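Local coordinates for protein orotidine 5'-phosphate decarboxylase (Streptomyces avermitilis, PDB 3V75) that probably catalyses the decarboxylation of orotidine 5'-phosphate to UMP, the last step of de novo UMP biosynthesis, at residues P84-F89 / A118-I123; R95-L100 / S139-D144; L146-Y151 / G155-A160; E162-S167 / G215-V220. One frame throughout, in Å; residues are numbered along the deposited sequence.

Contact 1: P84-F89 / A118-I123; sequences PQSAFF and AKRGDI
Ser86 and Ala118 meet through their beta carbons, with Ser86 CB 3.9 Å from Ala118 CB, where the first turn of helix 86-90 comes up against the end of strand 113-120. The strand leading into this helix is a parallel neighbour of 113-120 in the TIM barrel. Ser86 holds its hydroxyl beside its own carbonyl carbon (chi1 -171°), which brings OG to 3.8 Å from Arg120 NH2, too long for a bond. Arg120 folds back on its own strand: NH1 donates to Ala118 O at 2.9 Å, in the carbonyl plane on a lone pair, with the oxygen tilted 28° from the guanidinium plane. Ala118 CB consequently lies over one guanidinium face, toward the rim. Gln85 is the N-cap. Its chain bends at chi2 (47°), and OE1 takes the Ala87 N-H in a nearly straight bond of 2.9 Å, leaving Gln85 NE2 3.8 Å from Lys119 NZ, without a bond. The segments thus meet through two beta carbons and two polar approaches too long to be hydrogen bonds; the polar ends are bound instead by Glu90, which holds Ser86 and Arg120, and by Asp117 and Asp122 of the second subunit, which pair with Lys119, the predicted proton donor.

Contact 2: R95-L100 / S139-D144; sequences RGVAVL and SPLFSD
Leu141, the residue that packs against Val97 and Leu100 of helix 93-109, donates its N-H to Ser139 OG at 3.0 Å in an ST turn, and that oxygen is also bonded to Ala133 O. Ser139 is modelled in two conformers, so this bond is less certain than the one from Ser143: Ser143 OG donates to Leu141 O over 2.9 Å, approaching from a position tilted 30° out of the carbonyl plane. A type I beta turn from Ser139 to Phe142 contains the ST turn, closed by the backbone bond from Phe142 N to Ser139 O, with Ser143 just after it. The loop runs from helix 124-134 into strand 145-148 of the TIM barrel, so the contact packs the approach to that strand against a helix on the outside of the barrel. With its side chain directed at the helix, Leu141 divides its two methyls between two residues almost a turn apart. Leu141 CD1 reaches Val97 CG1 at 4.1 Å, and Leu141 CD2 rests 3.9 Å from Leu100 CG, with Leu100 CD2 scarcely farther. In both pairs the side chains cross at about a right angle. With CG anti to the amide nitrogen (chi1 -179°), the branched end of Leu100 swings toward Leu141, although its CB bond does not point there; it also touches Met116 of strand 113-120. Gly93 of the second subunit packs on Leu141, and Ser94 of the same subunit on Val97.

Contact 3: L146-Y151 / G155-A160; sequences LTVSPY and GSLRPA
A chi1 of -56° puts CG of Leu157 opposite the carbonyl carbon, and a chi2 of 172° then extends CD1 away from CA, so that the forked end of the side chain faces strand 145-148. Val148 answers with chi1 near -63°, which sets CG2 between its backbone nitrogen and carbonyl carbon and turns that methyl to the leucine. The two side chains reach toward one another tip to tip: Val148 CG2 is 4.0 Å from Leu157 CD2 and equally far from Leu157 CD1. The leucine methyls also spread along the chain that follows the strand. Leu157 CD2 comes within 3.8 Å of the carbonyl oxygen Ser149 O, and Leu157 CD1 stands 4.4 Å from Pro150 CB, a looser contact.

The contact lies at the strand-to-helix step of a beta-alpha-beta unit: strand 145-148 leads through a loop and a short 3-10 segment into helix 158-167, and strand 170-176 completes the unit. Val173 of that strand touches Val148, Pro150 and Leu157, so it backs all three apolar side chains. The CB of Ser149 points away from the leucine, and its side chain lies about 5 Å from that of Lys119, the predicted proton donor, while Tyr151 of the second subunit packs on Ser149 and Pro150. No hydrogen bond crosses between the two segments, so their contact rests mainly on buried apolar carbon.

Contact 4: E162-S167 / G215-V220; sequences ELARES and GSFGAV
Arg165 and Ser216 have the nearest alpha carbons, 7.8 Å apart, where the last turns of helix 158-167 pass the start of strand 217-221, a neighbour of strand 170-176 in the barrel sheet. The distance is bridged by Phe217, whose ring is directed at the helix (chi1 -58°). Its far rim, not its face, makes the contact: Ala164 CB lies near the ring plane at 4.0 Å from Phe217 CE1, and Arg165 CG lies likewise at 3.6 Å from Phe217 CZ. One face of the ring is touched instead by Ser216 CB. From CG to NE the Arg165 chain is extended and crosses the ring at about a right angle. Its guanidinium then offers a face to the rim, with Phe217 CE2 3.6 Å above the plane over its centre and the two planes 57° apart. Glu207 of helix 196-207 forms a salt bridge with Arg165 NH2, and that same glutamate touches Phe217, whose ring also packs on Leu204 and Leu171. The guanidinium sits obliquely off the rim and not over the ring face, so any cation-pi share is probably small; its contact with Phe217 is probably mainly van der Waals, while Glu207 pairs with its charge.

All four contacts belong to one TIM barrel and join strands, or the loops leading to and from them, to neighbouring elements. Contacts 1 and 2 are 11 Å apart between centres and alternate along the chain; they touch where Phe89 and Pro84 pack on Leu100. Contact 1 lies about 12 Å centre to centre from contact 3, and the two meet through adjacent strands 113-120 and 145-148, with Thr147 OG1 probably bonded to Lys119 N. Contacts 3 and 4, about 10 Å between centres, use successive parts of helix 158-167. Contacts 1, 2 and 3 all touch the second subunit, whereas contact 4 does not. Lys119 of contact 1 pairs with Asp122 of that subunit, which ties the predicted active site to the dimer interface.

Contact 1: P84-F89 / A118-I123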
loop_
_atom_site.group_PDB
_atom_site.type_symbol
_atom_site.label_atom_id
_atom_site.label_comp_id
_atom_site.label_asym_id
_atom_site.label_seq_id
_atom_site.Cartn_x
_atom_site.Cartn_y
_atom_site.Cartn_z
ATOM N N PRO A 84 -13.196 5.682 -3.222
ATOM C CA PRO A 84 -12.390 6.565 -2.373
ATOM C C PRO A 84 -10.920 6.241 -2.532
ATOM O O PRO A 84 -10.559 5.064 -2.615
ATOM C CB PRO A 84 -12.838 6.221 -0.945
ATOM C CG PRO A 84 -13.463 4.855 -1.077
ATOM C CD PRO A 84 -14.023 4.740 -2.455
ATOM N N GLN A 85 -10.077 7.271 -2.546
ATOM C CA GLN A 85 -8.624 7.087 -2.566
ATOM C C GLN A 85 -8.119 7.262 -1.141
ATOM O O GLN A 85 -8.106 8.354 -0.601
ATOM C CB GLN A 85 -7.953 8.085 -3.533
ATOM C CG GLN A 85 -6.437 8.159 -3.452
ATOM C CD GLN A 85 -5.799 6.787 -3.437
ATOM O OE1 GLN A 85 -5.239 6.364 -2.396
ATOM N NE2 GLN A 85 -5.878 6.076 -4.556
ATOM N N SER A 86 -7.695 6.139 -0.553
ATOM C CA SER A 86 -7.307 6.087 0.851
ATOM C C SER A 86 -6.260 7.144 1.214
ATOM O O SER A 86 -6.320 7.703 2.311
ATOM C CB SER A 86 -6.751 4.690 1.162
ATOM O OG SER A 86 -6.558 4.547 2.552
ATOM N N ALA A 87 -5.295 7.400 0.335
ATOM C CA ALA A 87 -4.200 8.301 0.706
ATOM C C ALA A 87 -4.675 9.679 1.147
ATOM O O ALA A 87 -4.086 10.309 2.013
ATOM C CB ALA A 87 -3.188 8.449 -0.445
ATOM N N PHE A 88 -5.742 10.167 0.502
ATOM C CA PHE A 88 -6.220 11.519 0.795
ATOM C C PHE A 88 -6.878 11.615 2.172
ATOM O O PHE A 88 -7.007 12.702 2.714
ATOM C CB PHE A 88 -7.167 12.017 -0.305
ATOM C CG PHE A 88 -6.512 12.064 -1.668
ATOM C CD1 PHE A 88 -5.260 12.639 -1.832
ATOM C CD2 PHE A 88 -7.157 11.551 -2.785
ATOM C CE1 PHE A 88 -4.655 12.674 -3.134
ATOM C CE2 PHE A 88 -6.561 11.592 -4.030
ATOM C CZ PHE A 88 -5.318 12.143 -4.185
ATOM N N PHE A 89 -7.289 10.468 2.719
ATOM C CA PHE A 89 -7.830 10.382 4.074
ATOM C C PHE A 89 -6.667 10.123 5.066
ATOM O O PHE A 89 -6.606 10.717 6.141
ATOM C CB PHE A 89 -8.872 9.248 4.128
ATOM C CG PHE A 89 -10.073 9.497 3.273
ATOM C CD1 PHE A 89 -11.246 10.027 3.830
ATOM C CD2 PHE A 89 -10.025 9.239 1.908
ATOM C CE1 PHE A 89 -12.371 10.285 3.042
ATOM C CE2 PHE A 89 -11.154 9.485 1.098
ATOM C CZ PHE A 89 -12.337 10.015 1.680
ATOM N N ALA A 118 -6.661 1.564 -2.222
ATOM C CA ALA A 118 -5.630 1.624 -1.187
ATOM C C ALA A 118 -4.314 0.975 -1.655
ATOM O O ALA A 118 -3.268 1.097 -0.985
ATOM C CB ALA A 118 -6.143 0.951 0.077
ATOM N N LYS A 119 -4.360 0.300 -2.806
ATOM C CA LYS A 119 -3.151 -0.293 -3.424
ATOM C C LYS A 119 -2.263 -0.996 -2.398
ATOM O O LYS A 119 -1.065 -0.711 -2.276
ATOM C CB LYS A 119 -2.372 0.740 -4.249
ATOM C CG LYS A 119 -3.191 1.258 -5.454
ATOM C CD LYS A 119 -2.317 2.163 -6.315
ATOM C CE LYS A 119 -3.116 2.768 -7.515
ATOM N NZ LYS A 119 -4.195 3.714 -7.033
ATOM N N ARG A 120 -2.875 -1.920 -1.657
ATOM C CA ARG A 120 -2.114 -2.651 -0.620
ATOM C C ARG A 120 -1.428 -3.853 -1.230
ATOM O O ARG A 120 -1.902 -4.452 -2.201
ATOM C CB ARG A 120 -3.051 -3.123 0.504
ATOM C CG ARG A 120 -3.836 -1.978 1.173
ATOM C CD ARG A 120 -2.899 -0.903 1.739
ATOM N NE ARG A 120 -3.562 -0.083 2.781
ATOM C CZ ARG A 120 -3.681 1.255 2.798
ATOM N NH1 ARG A 120 -3.214 1.996 1.779
ATOM N NH2 ARG A 120 -4.267 1.827 3.847
ATOM N N GLY A 121 -0.331 -4.266 -0.616
ATOM C CA GLY A 121 0.340 -5.469 -1.085
ATOM C C GLY A 121 1.392 -5.890 -0.078
ATOM O O GLY A 121 2.352 -5.147 0.162
ATOM N N ASP A 122 1.210 -7.069 0.517
ATOM C CA ASP A 122 2.171 -7.588 1.486
ATOM C C ASP A 122 2.074 -9.131 1.478
ATOM O O ASP A 122 1.486 -9.710 0.551
ATOM C CB ASP A 122 1.909 -6.986 2.879
ATOM C CG ASP A 122 3.188 -6.798 3.698
ATOM O OD1 ASP A 122 3.994 -7.770 3.780
ATOM O OD2 ASP A 122 3.405 -5.684 4.233
ATOM N N ILE A 123 2.638 -9.785 2.490
ATOM C CA ILE A 123 2.835 -11.232 2.455
ATOM C C ILE A 123 2.120 -11.905 3.625
ATOM O O ILE A 123 2.083 -11.359 4.747
ATOM C CB ILE A 123 4.364 -11.478 2.604
ATOM C CG1 ILE A 123 5.059 -11.112 1.269
ATOM C CG2 ILE A 123 4.735 -12.847 3.074
ATOM C CD1 ILE A 123 6.566 -10.695 1.566
#

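Contact 2: R95-L100 / S139-D144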
loop_
_atom_site.group_PDB
_atom_site.type_symbol
_atom_site.label_atom_id
_atom_site.label_comp_id
_atom_site.label_asym_id
_atom_site.label_seq_id
_atom_site.Cartn_x
_atom_site.Cartn_y
_atom_site.Cartn_z
ATOM N N ARG A 95 -8.016 10.394 12.420
ATOM C CA ARG A 95 -9.225 11.186 12.224
ATOM C C ARG A 95 -9.670 11.194 10.757
ATOM O O ARG A 95 -10.882 11.204 10.468
ATOM C CB ARG A 95 -8.993 12.608 12.718
ATOM C CG ARG A 95 -8.854 12.675 14.260
ATOM C CD ARG A 95 -8.604 14.126 14.721
ATOM N NE ARG A 95 -9.799 14.946 14.507
ATOM C CZ ARG A 95 -9.780 16.230 14.131
ATOM N NH1 ARG A 95 -8.599 16.867 13.945
ATOM N NH2 ARG A 95 -10.938 16.887 13.959
ATOM N N GLY A 96 -8.713 11.173 9.836
ATOM C CA GLY A 96 -9.062 11.020 8.425
ATOM C C GLY A 96 -9.622 9.651 8.103
ATOM O O GLY A 96 -10.567 9.496 7.334
ATOM N N VAL A 97 -9.011 8.615 8.690
ATOM C CA VAL A 97 -9.530 7.260 8.507
ATOM C C VAL A 97 -10.955 7.107 9.068
ATOM O O VAL A 97 -11.783 6.383 8.495
ATOM C CB VAL A 97 -8.528 6.193 9.061
ATOM C CG1 VAL A 97 -9.098 4.754 8.894
ATOM C CG2 VAL A 97 -7.156 6.325 8.348
ATOM N N ALA A 98 -11.249 7.807 10.165
ATOM C CA ALA A 98 -12.595 7.785 10.729
ATOM C C ALA A 98 -13.611 8.388 9.737
ATOM O O ALA A 98 -14.718 7.848 9.552
ATOM C CB ALA A 98 -12.623 8.538 12.083
ATOM N N VAL A 99 -13.235 9.483 9.071
ATOM C CA VAL A 99 -14.120 10.036 8.009
ATOM C C VAL A 99 -14.294 9.009 6.890
ATOM O O VAL A 99 -15.389 8.835 6.366
ATOM C CB VAL A 99 -13.542 11.345 7.439
ATOM C CG1 VAL A 99 -14.369 11.792 6.224
ATOM C CG2 VAL A 99 -13.547 12.431 8.528
ATOM N N LEU A 100 -13.201 8.323 6.529
ATOM C CA LEU A 100 -13.273 7.302 5.492
ATOM C C LEU A 100 -14.238 6.176 5.868
ATOM O O LEU A 100 -15.042 5.732 5.038
ATOM C CB LEU A 100 -11.886 6.726 5.189
ATOM C CG LEU A 100 -11.782 5.654 4.108
ATOM C CD1 LEU A 100 -12.320 6.141 2.764
ATOM C CD2 LEU A 100 -10.304 5.267 4.004
ATOM N N SER A 139 -15.571 -5.482 9.397
ATOM C CA SER A 139 -14.569 -4.422 9.515
ATOM C C SER A 139 -15.168 -3.063 9.327
ATOM O O SER A 139 -16.089 -2.906 8.513
ATOM C CB SER A 139 -13.515 -4.564 8.495
ATOM O OG SER A 139 -12.730 -3.384 8.590
ATOM N N PRO A 140 -14.655 -2.041 10.086
ATOM C CA PRO A 140 -15.238 -0.709 9.896
ATOM C C PRO A 140 -14.797 -0.122 8.547
ATOM O O PRO A 140 -15.327 0.917 8.234
ATOM C CB PRO A 140 -14.638 0.119 11.054
ATOM C CG PRO A 140 -13.298 -0.574 11.303
ATOM C CD PRO A 140 -13.647 -2.039 11.172
ATOM N N LEU A 141 -13.879 -0.761 7.800
ATOM C CA LEU A 141 -13.585 -0.308 6.410
ATOM C C LEU A 141 -14.073 -1.259 5.304
ATOM O O LEU A 141 -13.580 -1.192 4.163
ATOM C CB LEU A 141 -12.104 0.042 6.221
ATOM C CG LEU A 141 -11.595 1.207 7.075
ATOM C CD1 LEU A 141 -10.082 1.100 7.307
ATOM C CD2 LEU A 141 -11.901 2.508 6.348
ATOM N N PHE A 142 -15.028 -2.144 5.634
ATOM C CA PHE A 142 -15.501 -3.147 4.669
ATOM C C PHE A 142 -15.920 -2.484 3.365
ATOM O O PHE A 142 -16.776 -1.590 3.375
ATOM C CB PHE A 142 -16.692 -3.948 5.204
ATOM C CG PHE A 142 -17.220 -5.000 4.226
ATOM C CD1 PHE A 142 -16.368 -5.920 3.634
ATOM C CD2 PHE A 142 -18.573 -5.071 3.923
ATOM C CE1 PHE A 142 -16.844 -6.896 2.738
ATOM C CE2 PHE A 142 -19.069 -6.080 3.064
ATOM C CZ PHE A 142 -18.202 -6.958 2.447
ATOM N N SER A 143 -15.348 -2.951 2.267
ATOM C CA SER A 143 -15.594 -2.408 0.935
ATOM C C SER A 143 -15.929 -3.562 -0.013
ATOM O O SER A 143 -15.578 -4.718 0.241
ATOM C CB SER A 143 -14.344 -1.657 0.443
ATOM O OG SER A 143 -14.015 -0.580 1.325
ATOM N N ASP A 144 -16.590 -3.257 -1.129
ATOM C CA ASP A 144 -16.959 -4.303 -2.075
ATOM C C ASP A 144 -15.769 -4.814 -2.871
ATOM O O ASP A 144 -15.786 -5.937 -3.375
ATOM C CB ASP A 144 -18.032 -3.756 -3.009
ATOM C CG ASP A 144 -19.266 -3.423 -2.247
ATOM O OD1 ASP A 144 -19.948 -4.384 -1.803
ATOM O OD2 ASP A 144 -19.545 -2.212 -2.004
#

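Contact 3: L146-Y151 / G155-A160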
loop_
_atom_site.group_PDB
_atom_site.type_symbol
_atom_site.label_atom_id
_atom_site.label_comp_id
_atom_site.label_asym_id
_atom_site.label_seq_id
_atom_site.Cartn_x
_atom_site.Cartn_y
_atom_site.Cartn_z
ATOM N N LEU A 146 -11.095 -4.139 -3.320
ATOM C CA LEU A 146 -9.886 -3.476 -2.851
ATOM C C LEU A 146 -8.892 -3.471 -3.982
ATOM O O LEU A 146 -8.696 -4.505 -4.635
ATOM C CB LEU A 146 -9.304 -4.277 -1.673
ATOM C CG LEU A 146 -7.971 -3.799 -1.113
ATOM C CD1 LEU A 146 -8.033 -2.386 -0.478
ATOM C CD2 LEU A 146 -7.412 -4.882 -0.105
ATOM N N THR A 147 -8.226 -2.342 -4.219
ATOM C CA THR A 147 -7.108 -2.348 -5.163
ATOM C C THR A 147 -5.861 -2.876 -4.437
ATOM O O THR A 147 -5.571 -2.500 -3.275
ATOM C CB THR A 147 -6.805 -0.944 -5.784
ATOM O OG1 THR A 147 -6.462 -0.036 -4.734
ATOM C CG2 THR A 147 -8.042 -0.401 -6.568
ATOM N N VAL A 148 -5.108 -3.717 -5.151
ATOM C CA VAL A 148 -3.888 -4.342 -4.602
ATOM C C VAL A 148 -2.762 -4.294 -5.601
ATOM O O VAL A 148 -2.980 -4.312 -6.827
ATOM C CB VAL A 148 -4.126 -5.818 -4.148
ATOM C CG1 VAL A 148 -5.141 -5.858 -3.000
ATOM C CG2 VAL A 148 -4.632 -6.690 -5.321
ATOM N N SER A 149 -1.546 -4.228 -5.082
ATOM C CA SER A 149 -0.358 -4.121 -5.923
ATOM C C SER A 149 0.308 -5.518 -5.892
ATOM O O SER A 149 0.364 -6.162 -4.828
ATOM C CB SER A 149 0.510 -3.002 -5.328
ATOM O OG SER A 149 1.669 -2.677 -6.093
ATOM N N PRO A 150 0.713 -6.054 -7.043
ATOM C CA PRO A 150 1.281 -7.414 -7.047
ATOM C C PRO A 150 2.795 -7.428 -7.162
ATOM O O PRO A 150 3.303 -8.430 -7.703
ATOM C CB PRO A 150 0.646 -8.027 -8.269
ATOM C CG PRO A 150 0.626 -6.828 -9.267
ATOM C CD PRO A 150 0.311 -5.617 -8.398
ATOM N N TYR A 151 3.523 -6.443 -6.657
ATOM C CA TYR A 151 4.978 -6.443 -6.759
ATOM C C TYR A 151 5.596 -7.716 -6.119
ATOM O O TYR A 151 6.652 -8.202 -6.540
ATOM C CB TYR A 151 5.613 -5.152 -6.154
ATOM C CG TYR A 151 7.095 -5.046 -6.352
ATOM C CD1 TYR A 151 7.654 -4.533 -7.581
ATOM C CD2 TYR A 151 8.006 -5.480 -5.392
ATOM C CE1 TYR A 151 9.027 -4.457 -7.772
ATOM C CE2 TYR A 151 9.383 -5.431 -5.586
ATOM C CZ TYR A 151 9.932 -4.859 -6.809
ATOM O OH TYR A 151 11.312 -4.862 -6.995
ATOM N N GLY A 155 0.774 -14.778 -6.353
ATOM C CA GLY A 155 0.456 -15.764 -5.328
ATOM C C GLY A 155 0.489 -15.144 -3.963
ATOM O O GLY A 155 -0.157 -15.682 -3.045
ATOM N N SER A 156 1.210 -14.038 -3.775
ATOM C CA SER A 156 1.245 -13.400 -2.457
ATOM C C SER A 156 -0.115 -12.786 -2.096
ATOM O O SER A 156 -0.399 -12.509 -0.911
ATOM C CB SER A 156 2.326 -12.333 -2.383
ATOM O OG SER A 156 1.955 -11.197 -3.168
ATOM N N LEU A 157 -0.981 -12.585 -3.094
ATOM C CA LEU A 157 -2.315 -12.003 -2.847
ATOM C C LEU A 157 -3.304 -13.019 -2.340
ATOM O O LEU A 157 -4.445 -12.671 -2.031
ATOM C CB LEU A 157 -2.904 -11.434 -4.171
ATOM C CG LEU A 157 -2.020 -10.401 -4.875
ATOM C CD1 LEU A 157 -2.633 -10.076 -6.252
ATOM C CD2 LEU A 157 -1.811 -9.165 -4.048
ATOM N N ARG A 158 -2.897 -14.289 -2.288
ATOM C CA ARG A 158 -3.842 -15.366 -1.997
ATOM C C ARG A 158 -4.744 -15.139 -0.758
ATOM O O ARG A 158 -5.948 -15.398 -0.822
ATOM C CB ARG A 158 -3.114 -16.708 -1.894
ATOM C CG ARG A 158 -4.107 -17.878 -1.725
ATOM C CD ARG A 158 -3.379 -19.240 -1.772
ATOM N NE ARG A 158 -2.303 -19.265 -0.793
ATOM C CZ ARG A 158 -1.860 -20.367 -0.177
ATOM N NH1 ARG A 158 -2.434 -21.572 -0.443
ATOM N NH2 ARG A 158 -0.878 -20.256 0.734
ATOM N N PRO A 159 -4.187 -14.663 0.371
ATOM C CA PRO A 159 -5.113 -14.467 1.513
ATOM C C PRO A 159 -6.237 -13.478 1.204
ATOM O O PRO A 159 -7.366 -13.644 1.717
ATOM C CB PRO A 159 -4.196 -13.919 2.636
ATOM C CG PRO A 159 -2.809 -14.465 2.270
ATOM C CD PRO A 159 -2.779 -14.414 0.744
ATOM N N ALA A 160 -5.950 -12.448 0.417
ATOM C CA ALA A 160 -6.980 -11.472 0.045
ATOM C C ALA A 160 -7.960 -12.064 -0.972
ATOM O O ALA A 160 -9.170 -11.810 -0.882
ATOM C CB ALA A 160 -6.333 -10.209 -0.533
#

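Contact 4: E162-S167 / G215-V220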
loop_
_atom_site.group_PDB
_atom_site.type_symbol
_atom_site.label_atom_id
_atom_site.label_comp_id
_atom_site.label_asym_id
_atom_site.label_seq_id
_atom_site.Cartn_x
_atom_site.Cartn_y
_atom_site.Cartn_z
ATOM N N GLU A 162 -8.829 -15.245 -1.213
ATOM C CA GLU A 162 -9.695 -16.198 -0.523
ATOM C C GLU A 162 -10.739 -15.485 0.325
ATOM O O GLU A 162 -11.910 -15.873 0.364
ATOM C CB GLU A 162 -8.866 -17.137 0.366
ATOM C CG GLU A 162 -7.985 -18.098 -0.413
ATOM C CD GLU A 162 -6.986 -18.853 0.527
ATOM O OE1 GLU A 162 -6.849 -18.484 1.737
ATOM O OE2 GLU A 162 -6.294 -19.798 0.047
ATOM N N LEU A 163 -10.317 -14.454 1.050
ATOM C CA LEU A 163 -11.277 -13.766 1.920
ATOM C C LEU A 163 -12.298 -12.999 1.093
ATOM O O LEU A 163 -13.488 -12.978 1.438
ATOM C CB LEU A 163 -10.551 -12.835 2.892
ATOM C CG LEU A 163 -11.496 -12.163 3.883
ATOM C CD1 LEU A 163 -12.474 -13.183 4.572
ATOM C CD2 LEU A 163 -10.709 -11.333 4.936
ATOM N N ALA A 164 -11.845 -12.389 0.001
ATOM C CA ALA A 164 -12.780 -11.722 -0.907
ATOM C C ALA A 164 -13.840 -12.709 -1.411
ATOM O O ALA A 164 -15.051 -12.393 -1.391
ATOM C CB ALA A 164 -12.047 -11.104 -2.058
ATOM N N ARG A 165 -13.433 -13.905 -1.860
ATOM C CA ARG A 165 -14.441 -14.867 -2.337
ATOM C C ARG A 165 -15.457 -15.174 -1.235
ATOM O O ARG A 165 -16.645 -15.312 -1.490
ATOM C CB ARG A 165 -13.823 -16.205 -2.728
ATOM C CG ARG A 165 -12.978 -16.221 -3.935
ATOM C CD ARG A 165 -12.672 -17.721 -4.310
ATOM N NE ARG A 165 -11.746 -17.743 -5.444
ATOM C CZ ARG A 165 -12.185 -17.565 -6.685
ATOM N NH1 ARG A 165 -13.506 -17.427 -6.895
ATOM N NH2 ARG A 165 -11.346 -17.552 -7.707
ATOM N N GLU A 166 -14.967 -15.358 -0.007
ATOM C CA GLU A 166 -15.843 -15.698 1.108
ATOM C C GLU A 166 -16.865 -14.605 1.444
ATOM O O GLU A 166 -17.984 -14.911 1.830
ATOM C CB GLU A 166 -15.021 -16.031 2.360
ATOM C CG GLU A 166 -14.241 -17.321 2.219
ATOM C CD GLU A 166 -13.391 -17.629 3.425
ATOM O OE1 GLU A 166 -13.360 -16.829 4.390
ATOM O OE2 GLU A 166 -12.790 -18.741 3.435
ATOM N N SER A 167 -16.482 -13.339 1.290
ATOM C CA SER A 167 -17.342 -12.190 1.635
ATOM C C SER A 167 -18.204 -11.706 0.479
ATOM O O SER A 167 -19.049 -10.844 0.672
ATOM C CB SER A 167 -16.486 -11.006 2.062
ATOM O OG SER A 167 -15.757 -11.307 3.231
ATOM N N GLY A 215 -16.520 -12.455 -13.404
ATOM C CA GLY A 215 -15.778 -12.837 -12.215
ATOM C C GLY A 215 -15.531 -11.662 -11.279
ATOM O O GLY A 215 -15.747 -10.495 -11.641
ATOM N N SER A 216 -15.015 -11.949 -10.083
ATOM C CA SER A 216 -14.805 -10.923 -9.059
ATOM C C SER A 216 -13.415 -10.327 -9.005
ATOM O O SER A 216 -13.181 -9.409 -8.218
ATOM C CB SER A 216 -15.143 -11.479 -7.663
ATOM O OG SER A 216 -16.498 -11.853 -7.569
ATOM N N PHE A 217 -12.498 -10.848 -9.834
ATOM C CA PHE A 217 -11.089 -10.475 -9.735
ATOM C C PHE A 217 -10.673 -9.705 -10.971
ATOM O O PHE A 217 -10.576 -10.250 -12.064
ATOM C CB PHE A 217 -10.248 -11.727 -9.392
ATOM C CG PHE A 217 -10.712 -12.343 -8.099
ATOM C CD1 PHE A 217 -10.381 -11.744 -6.891
ATOM C CD2 PHE A 217 -11.612 -13.392 -8.092
ATOM C CE1 PHE A 217 -10.898 -12.238 -5.667
ATOM C CE2 PHE A 217 -12.118 -13.897 -6.872
ATOM C CZ PHE A 217 -11.757 -13.306 -5.675
ATOM N N GLY A 218 -10.491 -8.404 -10.770
ATOM C CA GLY A 218 -10.285 -7.496 -11.900
ATOM C C GLY A 218 -8.887 -6.940 -11.923
ATOM O O GLY A 218 -8.044 -7.260 -11.067
ATOM N N ALA A 219 -8.630 -6.109 -12.939
ATOM C CA ALA A 219 -7.334 -5.458 -13.132
ATOM C C ALA A 219 -7.529 -3.943 -13.205
ATOM O O ALA A 219 -8.571 -3.477 -13.684
ATOM C CB ALA A 219 -6.690 -5.926 -14.451
ATOM N N VAL A 220 -6.512 -3.192 -12.790
ATOM C CA VAL A 220 -6.459 -1.762 -13.072
ATOM C C VAL A 220 -5.729 -1.598 -14.420
ATOM O O VAL A 220 -4.593 -2.070 -14.583
ATOM C CB VAL A 220 -5.730 -0.982 -11.962
ATOM C CG1 VAL A 220 -5.720 0.524 -12.325
ATOM C CG2 VAL A 220 -6.437 -1.244 -10.604
#